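Local coordinates for beta-L-arabinobiosidase (Bacteroides thetaiotaomicron, PDB 5MQR), which probably hydrolyses glycosidic bonds in plant pectin as a beta-L-arabinobiosidase, perhaps with sialidase activity, in a gut bacterium, at residues A945-A950 / Y1016-F1021; R991-E996 / R1012-N1017. All blocks are in the same frame, centred on the assembly; numbering follows the deposited sequence.

Interaction 1 of 2, residues A945-A950 / Y1016-F1021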
loop_
_atom_site.group_PDB
_atom_site.type_symbol
_atom_site.label_atom_id
_atom_site.label_comp_id
_atom_site.label_asym_id
_atom_site.label_seq_id
_atom_site.Cartn_x
_atom_site.Cartn_y
_atom_site.Cartn_z
ATOM N N ALA A 945 -35.998 22.084 12.878
ATOM C CA ALA A 945 -34.922 22.385 11.932
ATOM C C ALA A 945 -33.705 21.497 12.176
ATOM O O ALA A 945 -33.578 20.907 13.252
ATOM C CB ALA A 945 -34.532 23.862 12.046
ATOM N N ILE A 946 -32.803 21.424 11.198
ATOM C CA ILE A 946 -31.595 20.592 11.324
ATOM C C ILE A 946 -30.550 21.402 12.062
ATOM O O ILE A 946 -30.225 22.519 11.664
ATOM C CB ILE A 946 -31.056 20.134 9.958
ATOM C CG1 ILE A 946 -32.128 19.340 9.219
ATOM C CG2 ILE A 946 -29.779 19.302 10.094
ATOM C CD1 ILE A 946 -31.705 18.843 7.862
ATOM N N TRP A 947 -30.050 20.829 13.154
ATOM C CA TRP A 947 -28.958 21.395 13.965
ATOM C C TRP A 947 -27.786 20.393 13.934
ATOM O O TRP A 947 -27.925 19.263 14.409
ATOM C CB TRP A 947 -29.408 21.600 15.414
ATOM C CG TRP A 947 -30.213 22.827 15.635
ATOM C CD1 TRP A 947 -31.572 22.968 15.453
ATOM C CD2 TRP A 947 -29.737 24.094 16.080
ATOM N NE1 TRP A 947 -31.954 24.244 15.737
ATOM C CE2 TRP A 947 -30.852 24.963 16.133
ATOM C CE3 TRP A 947 -28.475 24.590 16.425
ATOM C CZ2 TRP A 947 -30.739 26.304 16.534
ATOM C CZ3 TRP A 947 -28.359 25.912 16.824
ATOM C CH2 TRP A 947 -29.486 26.763 16.868
ATOM N N PRO A 948 -26.632 20.788 13.376
ATOM C CA PRO A 948 -25.498 19.862 13.411
ATOM C C PRO A 948 -25.141 19.347 14.812
ATOM O O PRO A 948 -24.752 18.187 14.936
ATOM C CB PRO A 948 -24.351 20.679 12.782
ATOM C CG PRO A 948 -25.052 21.609 11.835
ATOM C CD PRO A 948 -26.403 21.913 12.455
ATOM N N PHE A 949 -25.295 20.183 15.850
ATOM C CA PHE A 949 -25.118 19.730 17.253
ATOM C C PHE A 949 -25.872 18.434 17.489
ATOM O O PHE A 949 -25.317 17.463 18.019
ATOM C CB PHE A 949 -25.644 20.799 18.213
ATOM C CG PHE A 949 -25.350 20.544 19.667
ATOM C CD1 PHE A 949 -26.091 19.609 20.396
ATOM C CD2 PHE A 949 -24.391 21.311 20.336
ATOM C CE1 PHE A 949 -25.863 19.419 21.755
ATOM C CE2 PHE A 949 -24.151 21.117 21.696
ATOM C CZ PHE A 949 -24.894 20.177 22.409
ATOM N N ALA A 950 -27.128 18.438 17.054
ATOM C CA ALA A 950 -28.029 17.290 17.187
ATOM C C ALA A 950 -27.711 16.155 16.226
ATOM O O ALA A 950 -27.704 14.994 16.631
ATOM C CB ALA A 950 -29.478 17.731 16.966
ATOM N N TYR A 1016 -19.086 27.921 12.524
ATOM C CA TYR A 1016 -19.618 27.568 13.829
ATOM C C TYR A 1016 -19.039 26.233 14.339
ATOM O O TYR A 1016 -18.925 25.249 13.611
ATOM C CB TYR A 1016 -21.144 27.516 13.755
ATOM C CG TYR A 1016 -21.897 27.664 15.057
ATOM C CD1 TYR A 1016 -21.597 28.700 15.968
ATOM C CD2 TYR A 1016 -22.958 26.812 15.367
ATOM C CE1 TYR A 1016 -22.298 28.832 17.141
ATOM C CE2 TYR A 1016 -23.674 26.974 16.528
ATOM C CZ TYR A 1016 -23.327 27.975 17.419
ATOM O OH TYR A 1016 -24.028 28.122 18.596
ATOM N N ASN A 1017 -18.681 26.223 15.607
ATOM C CA ASN A 1017 -18.039 25.086 16.235
ATOM C C ASN A 1017 -18.907 24.589 17.383
ATOM O O ASN A 1017 -18.705 24.959 18.538
ATOM C CB ASN A 1017 -16.648 25.490 16.725
ATOM C CG ASN A 1017 -15.905 24.332 17.354
ATOM O OD1 ASN A 1017 -16.156 23.159 17.011
ATOM N ND2 ASN A 1017 -15.021 24.638 18.309
ATOM N N HIS A 1018 -19.853 23.733 17.022
ATOM C CA HIS A 1018 -20.984 23.387 17.852
ATOM C C HIS A 1018 -21.451 21.976 17.517
ATOM O O HIS A 1018 -22.611 21.634 17.684
ATOM C CB HIS A 1018 -22.074 24.412 17.511
ATOM C CG HIS A 1018 -23.229 24.459 18.444
ATOM N ND1 HIS A 1018 -24.517 24.226 18.018
ATOM C CD2 HIS A 1018 -23.323 24.817 19.748
ATOM C CE1 HIS A 1018 -25.354 24.398 19.027
ATOM N NE2 HIS A 1018 -24.656 24.750 20.089
ATOM N N SER A 1019 -20.524 21.139 17.082
ATOM C CA SER A 1019 -20.850 19.830 16.536
ATOM C C SER A 1019 -19.566 19.077 16.286
ATOM O O SER A 1019 -18.468 19.646 16.324
ATOM C CB SER A 1019 -21.592 19.954 15.184
ATOM O OG SER A 1019 -20.759 20.566 14.191
ATOM N N THR A 1020 -19.715 17.786 16.027
ATOM C CA THR A 1020 -18.612 16.983 15.498
ATOM C C THR A 1020 -18.907 16.668 14.031
ATOM O O THR A 1020 -20.044 16.801 13.546
ATOM C CB THR A 1020 -18.377 15.691 16.312
ATOM O OG1 THR A 1020 -19.496 14.812 16.207
ATOM C CG2 THR A 1020 -18.102 15.997 17.794
ATOM N N PHE A 1021 -17.841 16.288 13.343
ATOM C CA PHE A 1021 -17.893 15.760 11.993
ATOM C C PHE A 1021 -16.805 14.706 11.778
ATOM O O PHE A 1021 -17.079 13.585 11.402
ATOM C CB PHE A 1021 -17.777 16.857 10.910
ATOM C CG PHE A 1021 -17.822 16.289 9.542
ATOM C CD1 PHE A 1021 -19.027 15.866 9.005
ATOM C CD2 PHE A 1021 -16.657 16.060 8.830
ATOM C CE1 PHE A 1021 -19.095 15.270 7.755
ATOM C CE2 PHE A 1021 -16.717 15.462 7.575
ATOM C CZ PHE A 1021 -17.941 15.072 7.046
HETATM O O HOH W 1 -25.278 23.376 15.475
#
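F949 lays its CD2 atom over the centre of one face of the H1018 imidazole, and the hydroxyl of Y1016, from H1018's own segment, sits over the centre of the opposite face. F949 CD2 stands 3.4 Å above the imidazole plane, and Y1016 OH 3.6 Å from that plane. The phenyl and imidazole planes are inclined at 47°, with centroids 4.7 Å apart, an oblique pairing. With CG of H1018 anti to its backbone N (chi1 -167°), the ring is carried back over the start of helix 948-964, where W947 CZ3 lies 4.0 Å from H1018 CE1. In the plane of the imidazole, at its edge, a water lies 2.8 Å from H1018 ND1. The same water accepts from the amide of F949 (N to water O 3.2 Å), a first-turn N-H for which the helix has no carbonyl partner. Losing the imidazole to an alanine would probably cost this water its bond at ND1 and open a gap between F949 CD2 and Y1016 OH. Further along, S1019 CB packs on P948 CB at 3.7 Å, while S1019 OG is held by R675 NH2. W947 is the N-cap residue of 948-964, its NE1 bonded to E941 O and its ring stacked on W942 and Y997. The contact thus joins a helix N terminus to the segment leading into helix 1022-1029, a pairing in keeping with the helical barrel expected for six-hairpin, MGH1-like glycosidases.

Interaction 2 of 2, residues R991-E996 / R1012-N1017; sequences RPYIGE and RSRYYN
A type II beta turn, S1013 to Y1016, docks against the loop residues 994-996 that follow strand 991-992 and is fixed there by one backbone bond and by the carboxylate of E996. The backbone bond runs from Y1016 N to I994 O (2.9 Å), bent to 148° at the hydrogen and coming from above the carbonyl plane; the turn's own closure, Y1016 N to S1013 O, is weak. Nearby, G995 turns its CA-H almost straight at S1013 O, the CA lying 3.2 Å from the oxygen. E996 is gripped side-on by R1012. NH2 of R1012 donates to E996 OE1 at 2.9 Å, and NE of R1012 donates to E996 OE2 at the same distance, each oxygen using its syn lone pair. Carboxylate and guanidinium are nearly coplanar, 8° apart, as expected of a bidentate salt bridge. On its anti side OE2 takes a further bond, tilted out of the carboxylate plane, from S1013 OG at 2.7 Å, so that two protein donors hold this one oxygen and restrain the carboxylate from rotating. Waters extend the network: one joins E996 N to S1013 OG, and another donates to E996 OE1 and also bonds Y1016 OH. The aliphatic part of E996 is used as well: its CG lies over the face of the Y1016 ring, 3.7 Å from the centroid, in a CH-pi contact. That ring is placed by a CG anti to the backbone N of Y1016 (chi1 -158°). Y993 OH also packs on S1013 CB, at 3.2 Å. Together these contacts pin a beta turn by a bidentate Arg-Glu salt bridge, within the loops of the MGH1-like glycosidase domain.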
loop_
_atom_site.group_PDB
_atom_site.type_symbol
_atom_site.label_atom_id
_atom_site.label_comp_id
_atom_site.label_asym_id
_atom_site.label_seq_id
_atom_site.Cartn_x
_atom_site.Cartn_y
_atom_site.Cartn_z
ATOM N N ARG A 991 -19.747 26.896 -1.531
ATOM C CA ARG A 991 -18.503 26.657 -0.809
ATOM C C ARG A 991 -18.806 25.947 0.484
ATOM O O ARG A 991 -19.868 26.143 1.040
ATOM C CB ARG A 991 -17.828 27.972 -0.462
ATOM C CG ARG A 991 -17.511 28.834 -1.660
ATOM C CD ARG A 991 -16.731 30.071 -1.260
ATOM N NE ARG A 991 -17.560 31.061 -0.563
ATOM C CZ ARG A 991 -18.302 31.985 -1.156
ATOM N NH1 ARG A 991 -18.384 32.069 -2.489
ATOM N NH2 ARG A 991 -18.983 32.837 -0.413
ATOM N N PRO A 992 -17.866 25.134 0.973
ATOM C CA PRO A 992 -18.086 24.486 2.261
ATOM C C PRO A 992 -18.395 25.514 3.335
ATOM O O PRO A 992 -17.855 26.637 3.311
ATOM C CB PRO A 992 -16.765 23.786 2.568
ATOM C CG PRO A 992 -15.992 23.748 1.286
ATOM C CD PRO A 992 -16.591 24.738 0.338
ATOM N N TYR A 993 -19.294 25.123 4.239
ATOM C CA TYR A 993 -19.886 26.025 5.191
ATOM C C TYR A 993 -20.469 25.230 6.356
ATOM O O TYR A 993 -21.199 24.264 6.142
ATOM C CB TYR A 993 -20.969 26.830 4.506
ATOM C CG TYR A 993 -21.607 27.877 5.382
ATOM C CD1 TYR A 993 -22.655 27.548 6.222
ATOM C CD2 TYR A 993 -21.189 29.215 5.344
ATOM C CE1 TYR A 993 -23.272 28.506 7.022
ATOM C CE2 TYR A 993 -21.795 30.186 6.152
ATOM C CZ TYR A 993 -22.831 29.811 7.004
ATOM O OH TYR A 993 -23.494 30.714 7.818
ATOM N N ILE A 994 -20.116 25.631 7.571
ATOM C CA ILE A 994 -20.703 25.071 8.781
ATOM C C ILE A 994 -21.241 26.263 9.571
ATOM O O ILE A 994 -20.476 27.130 10.051
ATOM C CB ILE A 994 -19.739 24.183 9.610
ATOM C CG1 ILE A 994 -20.433 23.598 10.854
ATOM C CG2 ILE A 994 -18.495 24.927 10.064
ATOM C CD1 ILE A 994 -21.646 22.738 10.555
ATOM N N GLY A 995 -22.568 26.307 9.645
ATOM C CA GLY A 995 -23.315 27.334 10.357
ATOM C C GLY A 995 -24.064 26.762 11.543
ATOM O O GLY A 995 -23.742 25.679 12.043
ATOM N N GLU A 996 -25.082 27.494 11.975
ATOM C CA GLU A 996 -25.777 27.175 13.205
ATOM C C GLU A 996 -26.855 26.117 13.024
ATOM O O GLU A 996 -26.862 25.112 13.730
ATOM C CB GLU A 996 -26.333 28.450 13.829
ATOM C CG GLU A 996 -25.244 29.445 14.201
ATOM C CD GLU A 996 -25.815 30.713 14.797
ATOM O OE1 GLU A 996 -26.506 30.652 15.862
ATOM O OE2 GLU A 996 -25.577 31.767 14.169
ATOM N N ARG A 1012 -22.077 35.887 12.300
ATOM C CA ARG A 1012 -22.079 35.004 13.472
ATOM C C ARG A 1012 -22.036 33.485 13.181
ATOM O O ARG A 1012 -21.418 32.723 13.939
ATOM C CB ARG A 1012 -23.293 35.292 14.351
ATOM C CG ARG A 1012 -24.641 35.101 13.662
ATOM C CD ARG A 1012 -25.787 35.433 14.623
ATOM N NE ARG A 1012 -26.192 34.268 15.404
ATOM C CZ ARG A 1012 -27.059 34.294 16.411
ATOM N NH1 ARG A 1012 -27.624 35.436 16.825
ATOM N NH2 ARG A 1012 -27.380 33.158 17.014
ATOM N N SER A 1013 -22.723 33.057 12.119
ATOM C CA SER A 1013 -22.832 31.633 11.806
ATOM C C SER A 1013 -21.576 31.042 11.178
ATOM O O SER A 1013 -21.401 29.823 11.192
ATOM C CB SER A 1013 -23.991 31.375 10.860
ATOM O OG SER A 1013 -25.194 31.584 11.527
ATOM N N ARG A 1014 -20.739 31.890 10.589
ATOM C CA ARG A 1014 -19.605 31.408 9.810
ATOM C C ARG A 1014 -18.641 30.636 10.687
ATOM O O ARG A 1014 -18.239 31.140 11.735
ATOM C CB ARG A 1014 -18.878 32.565 9.130
ATOM C CG ARG A 1014 -19.682 33.234 8.043
ATOM C CD ARG A 1014 -18.943 34.416 7.455
ATOM N NE ARG A 1014 -17.709 33.994 6.787
ATOM C CZ ARG A 1014 -16.774 34.828 6.322
ATOM N NH1 ARG A 1014 -16.938 36.152 6.429
ATOM N NH2 ARG A 1014 -15.679 34.338 5.730
ATOM N N TYR A 1015 -18.297 29.426 10.252
ATOM C CA TYR A 1015 -17.325 28.563 10.937
ATOM C C TYR A 1015 -17.786 28.150 12.340
ATOM O O TYR A 1015 -16.961 28.014 13.239
ATOM C CB TYR A 1015 -15.930 29.237 11.010
ATOM C CG TYR A 1015 -15.519 29.917 9.712
ATOM C CD1 TYR A 1015 -15.409 29.190 8.517
ATOM C CD2 TYR A 1015 -15.260 31.276 9.670
ATOM C CE1 TYR A 1015 -15.066 29.801 7.324
ATOM C CE2 TYR A 1015 -14.902 31.894 8.474
ATOM C CZ TYR A 1015 -14.817 31.150 7.308
ATOM O OH TYR A 1015 -14.460 31.789 6.145
ATOM N N TYR A 1016 -19.086 27.921 12.524
ATOM C CA TYR A 1016 -19.618 27.568 13.829
ATOM C C TYR A 1016 -19.039 26.233 14.339
ATOM O O TYR A 1016 -18.925 25.249 13.611
ATOM C CB TYR A 1016 -21.144 27.516 13.755
ATOM C CG TYR A 1016 -21.897 27.664 15.057
ATOM C CD1 TYR A 1016 -21.597 28.700 15.968
ATOM C CD2 TYR A 1016 -22.958 26.812 15.367
ATOM C CE1 TYR A 1016 -22.298 28.832 17.141
ATOM C CE2 TYR A 1016 -23.674 26.974 16.528
ATOM C CZ TYR A 1016 -23.327 27.975 17.419
ATOM O OH TYR A 1016 -24.028 28.122 18.596
ATOM N N ASN A 1017 -18.681 26.223 15.607
ATOM C CA ASN A 1017 -18.039 25.086 16.235
ATOM C C ASN A 1017 -18.907 24.589 17.383
ATOM O O ASN A 1017 -18.705 24.959 18.538
ATOM C CB ASN A 1017 -16.648 25.490 16.725
ATOM C CG ASN A 1017 -15.905 24.332 17.354
ATOM O OD1 ASN A 1017 -16.156 23.159 17.011
ATOM N ND2 ASN A 1017 -15.021 24.638 18.309
HETATM O O HOH W 2 -18.927 28.708 7.513
HETATM O O HOH W 3 -26.790 29.447 10.502
HETATM O O HOH W 4 -26.684 29.020 17.880
#

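Interactions 1 and 2 meet through Y1016, whose backbone N is bonded in interaction 2 while its hydroxyl lies over the imidazole of interaction 1; their centres are about 10 Å apart. They also touch directly: W947 CE3 is 3.2 Å from E996 O, and P948 CG is 3.8 Å from I994 CD1. The chain past E996 continues the join, since Y997 stacks on W947 and L998 pairs with I946 through the backbone. A bound HEPES molecule lies about 4 Å from the side chain of R1012 and about 7 Å from that of W947. This proximity is consistent with a pocket beside R1012, to which interaction 1 is linked through W947 and E996.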